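Local coordinates for protein agmatinase (Burkholderia thailandensis, PDB 4DZ4) that probably hydrolyses agmatine to putrescine and urea, as a member of the arginase family that binds two manganese ions per subunit, at residues Lys115-Leu126 against Tyr143-Tyr153. Numbering follows the deposited sequence.
With EDO (1,2-ethanediol), chain X.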
# COMPACT_ATOMS: atom_id res chain seq x y z
N LYS B 115 -2.48 25.99 21.72
CA LYS B 115 -2.46 27.33 21.10
C LYS B 115 -1.35 28.21 21.72
O LYS B 115 -0.47 28.69 20.98
CB LYS B 115 -3.84 28.00 21.24
CG LYS B 115 -3.84 29.42 20.71
CD LYS B 115 -5.18 30.09 20.94
CE LYS B 115 -5.13 31.55 20.50
NZ LYS B 115 -6.38 32.25 20.98
N PRO B 116 -1.34 28.36 23.07
CA PRO B 116 -0.24 29.17 23.64
C PRO B 116 1.16 28.59 23.39
O PRO B 116 2.11 29.37 23.25
CB PRO B 116 -0.57 29.24 25.15
CG PRO B 116 -1.57 28.14 25.38
CD PRO B 116 -2.34 28.00 24.09
N ALA B 117 1.29 27.25 23.33
CA ALA B 117 2.59 26.61 23.04
C ALA B 117 3.09 27.06 21.65
O ALA B 117 4.25 27.42 21.51
CB ALA B 117 2.52 25.06 23.11
N ILE B 118 2.19 27.07 20.68
CA ILE B 118 2.54 27.48 19.33
C ILE B 118 2.86 28.99 19.25
O ILE B 118 3.88 29.39 18.64
CB ILE B 118 1.47 27.08 18.29
CG1 ILE B 118 1.27 25.55 18.30
CG2 ILE B 118 1.87 27.60 16.89
CD1 ILE B 118 0.03 25.10 17.55
N VAL B 119 2.05 29.82 19.91
CA VAL B 119 2.37 31.28 19.98
C VAL B 119 3.77 31.47 20.57
O VAL B 119 4.57 32.25 20.03
CB VAL B 119 1.31 32.07 20.79
CG1 VAL B 119 1.69 33.56 20.90
CG2 VAL B 119 -0.06 31.92 20.14
N GLU B 120 4.11 30.75 21.64
CA GLU B 120 5.40 30.98 22.31
C GLU B 120 6.59 30.47 21.47
O GLU B 120 7.66 31.05 21.47
CB GLU B 120 5.39 30.32 23.69
CG GLU B 120 6.71 30.35 24.43
CD GLU B 120 7.20 31.75 24.78
OE1 GLU B 120 6.44 32.76 24.71
OE2 GLU B 120 8.39 31.86 25.11
N HIS B 121 6.37 29.37 20.76
CA HIS B 121 7.36 28.85 19.83
C HIS B 121 7.68 29.91 18.80
O HIS B 121 8.86 30.22 18.55
CB HIS B 121 6.77 27.56 19.20
CG HIS B 121 7.57 26.98 18.06
ND1 HIS B 121 8.69 26.24 18.25
CD2 HIS B 121 7.32 26.97 16.67
CE1 HIS B 121 9.16 25.84 17.04
NE2 HIS B 121 8.32 26.29 16.09
N ALA B 122 6.65 30.50 18.21
CA ALA B 122 6.84 31.51 17.17
C ALA B 122 7.42 32.79 17.79
O ALA B 122 8.34 33.40 17.24
CB ALA B 122 5.52 31.81 16.46
N ARG B 123 6.89 33.20 18.94
CA ARG B 123 7.45 34.38 19.62
C ARG B 123 8.96 34.25 19.84
O ARG B 123 9.73 35.20 19.60
CB ARG B 123 6.71 34.67 20.94
CG ARG B 123 7.08 36.01 21.59
CD ARG B 123 6.89 36.00 23.12
NE ARG B 123 7.81 35.04 23.73
CZ ARG B 123 9.08 35.29 24.04
NH1 ARG B 123 9.61 36.50 23.83
NH2 ARG B 123 9.84 34.33 24.57
N THR B 124 9.38 33.09 20.33
CA THR B 124 10.78 32.83 20.58
C THR B 124 11.61 32.98 19.29
O THR B 124 12.66 33.63 19.28
CB THR B 124 10.98 31.43 21.19
OG1 THR B 124 10.40 31.44 22.49
CG2 THR B 124 12.46 31.11 21.33
N ILE B 125 11.14 32.36 18.21
CA ILE B 125 11.91 32.41 16.96
C ILE B 125 11.91 33.83 16.40
O ILE B 125 12.94 34.34 15.96
CB ILE B 125 11.36 31.39 15.95
CG1 ILE B 125 11.63 29.96 16.48
CG2 ILE B 125 11.98 31.61 14.56
CD1 ILE B 125 10.73 28.92 15.85
N LEU B 126 10.76 34.50 16.50
CA LEU B 126 10.65 35.85 15.92
C LEU B 126 11.51 36.90 16.65
O LEU B 126 11.84 37.92 16.05
CB LEU B 126 9.19 36.29 15.81
CG LEU B 126 8.38 35.45 14.83
CD1 LEU B 126 6.92 35.86 14.91
CD2 LEU B 126 8.90 35.63 13.42
N TYR B 143 -3.24 29.79 12.77
CA TYR B 143 -3.86 30.81 13.61
C TYR B 143 -2.90 31.29 14.72
O TYR B 143 -2.58 32.47 14.78
CB TYR B 143 -5.21 30.29 14.14
CG TYR B 143 -5.91 31.20 15.11
CD1 TYR B 143 -6.08 32.58 14.84
CD2 TYR B 143 -6.47 30.68 16.29
CE1 TYR B 143 -6.73 33.41 15.74
CE2 TYR B 143 -7.10 31.52 17.21
CZ TYR B 143 -7.25 32.88 16.91
OH TYR B 143 -7.91 33.67 17.80
N PRO B 144 -2.39 30.38 15.59
CA PRO B 144 -1.43 30.93 16.55
C PRO B 144 -0.15 31.48 15.91
O PRO B 144 0.46 32.43 16.44
CB PRO B 144 -1.09 29.73 17.47
CG PRO B 144 -1.67 28.52 16.77
CD PRO B 144 -2.85 29.04 15.98
N LEU B 145 0.23 30.95 14.75
CA LEU B 145 1.39 31.50 14.05
C LEU B 145 1.11 32.93 13.62
O LEU B 145 1.98 33.80 13.78
CB LEU B 145 1.77 30.63 12.83
CG LEU B 145 2.36 29.24 13.15
CD1 LEU B 145 2.62 28.47 11.86
CD2 LEU B 145 3.65 29.32 13.99
N LEU B 146 -0.09 33.20 13.12
CA LEU B 146 -0.48 34.55 12.74
C LEU B 146 -0.52 35.50 13.95
O LEU B 146 -0.16 36.66 13.86
CB LEU B 146 -1.83 34.56 12.02
CG LEU B 146 -1.80 34.03 10.59
CD1 LEU B 146 -3.24 33.84 10.13
CD2 LEU B 146 -1.02 34.95 9.63
N ILE B 147 -0.99 35.00 15.09
CA ILE B 147 -1.01 35.81 16.32
C ILE B 147 0.40 36.32 16.61
O ILE B 147 0.60 37.52 16.83
CB ILE B 147 -1.57 35.01 17.53
CG1 ILE B 147 -3.07 34.78 17.33
CG2 ILE B 147 -1.28 35.72 18.86
CD1 ILE B 147 -3.67 33.77 18.29
N ALA B 148 1.38 35.41 16.59
CA ALA B 148 2.75 35.75 16.93
C ALA B 148 3.34 36.67 15.85
O ALA B 148 4.05 37.63 16.17
CB ALA B 148 3.57 34.48 17.07
N HIS B 149 3.01 36.41 14.59
CA HIS B 149 3.47 37.28 13.49
C HIS B 149 2.93 38.69 13.55
O HIS B 149 3.65 39.64 13.28
CB HIS B 149 3.23 36.63 12.13
CG HIS B 149 4.28 35.61 11.76
ND1 HIS B 149 4.30 34.36 12.28
CD2 HIS B 149 5.39 35.70 10.91
CE1 HIS B 149 5.36 33.69 11.78
NE2 HIS B 149 6.03 34.51 10.95
N ALA B 150 1.66 38.85 13.89
CA ALA B 150 1.07 40.18 14.07
C ALA B 150 1.73 40.94 15.21
O ALA B 150 1.80 42.17 15.14
CB ALA B 150 -0.44 40.09 14.28
N GLN B 151 2.20 40.25 16.25
CA GLN B 151 2.94 40.91 17.35
C GLN B 151 4.19 41.61 16.79
O GLN B 151 4.51 42.72 17.19
CB GLN B 151 3.38 39.93 18.45
CG GLN B 151 2.28 39.42 19.39
CD GLN B 151 2.74 38.27 20.32
OE1 GLN B 151 3.91 37.88 20.33
NE2 GLN B 151 1.80 37.74 21.11
N LYS B 152 4.89 40.94 15.89
CA LYS B 152 6.15 41.46 15.37
C LYS B 152 5.95 42.44 14.22
O LYS B 152 6.59 43.48 14.21
CB LYS B 152 7.04 40.32 14.88
CG LYS B 152 8.40 40.79 14.39
CD LYS B 152 9.32 39.62 14.08
CE LYS B 152 10.73 40.06 13.71
NZ LYS B 152 11.48 40.75 14.81
N TYR B 153 5.08 42.10 13.28
CA TYR B 153 4.93 42.79 12.00
C TYR B 153 3.73 43.73 11.93
O TYR B 153 3.56 44.43 10.93
CB TYR B 153 4.85 41.78 10.86
CG TYR B 153 6.14 41.05 10.62
CD1 TYR B 153 7.18 41.68 9.91
CD2 TYR B 153 6.34 39.75 11.10
CE1 TYR B 153 8.38 41.03 9.70
CE2 TYR B 153 7.55 39.08 10.88
CZ TYR B 153 8.57 39.74 10.17
OH TYR B 153 9.78 39.14 9.92
C1 EDO X . -7.17 26.15 21.29
O1 EDO X . -8.01 26.27 22.44
C2 EDO X . -6.15 25.00 21.34
O2 EDO X . -5.17 25.16 22.37
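V119 is a knob set in the hole formed by P144, I147, A148 and Q151. It joins two neighbouring helices of the arginase alpha/beta fold that pack on the parallel sheet. Strand 131-136 runs between them in sequence, and A122, L145 and H149 all rest on it. The axes of 115-126 and 143-153 come within 8.1 Å, at a crossing angle of -40°.

The apolar contacts run along both helices. V119 CG2 lies 3.6 Å from P144 CB. With I118 CG2 anti to the backbone N (chi1 -59°), this branch meets P144 CG and L145 CD2. A122 CB and A148 CB touch at 3.4 Å, tighter than usual; two small side chains let the helices come close here. K115 has an extended chain that crosses the side chain of I147 at about a right angle, and K115 CE comes to 3.5 Å from I147 CD1.

One CH-pi contact is present. L126 CD1 sits over the centre of the H149 ring, 4.0 Å from its centroid. H149 ND1 donates to L145 O, which lies in the ring plane; this bond helps fix the ring's rotation. Y242 meets the same ring edge-to-face.

Outside the two segments, Y143 OH is hydrogen-bonded to D189, and K152 NZ forms a salt bridge with D129. The Y143 side chain stands about 8 Å from that of the manganese ligand H139. One hydrogen bond crosses between the helices: a bend at chi4 (64°) brings K152 NZ to L126 O, at 3.1 Å.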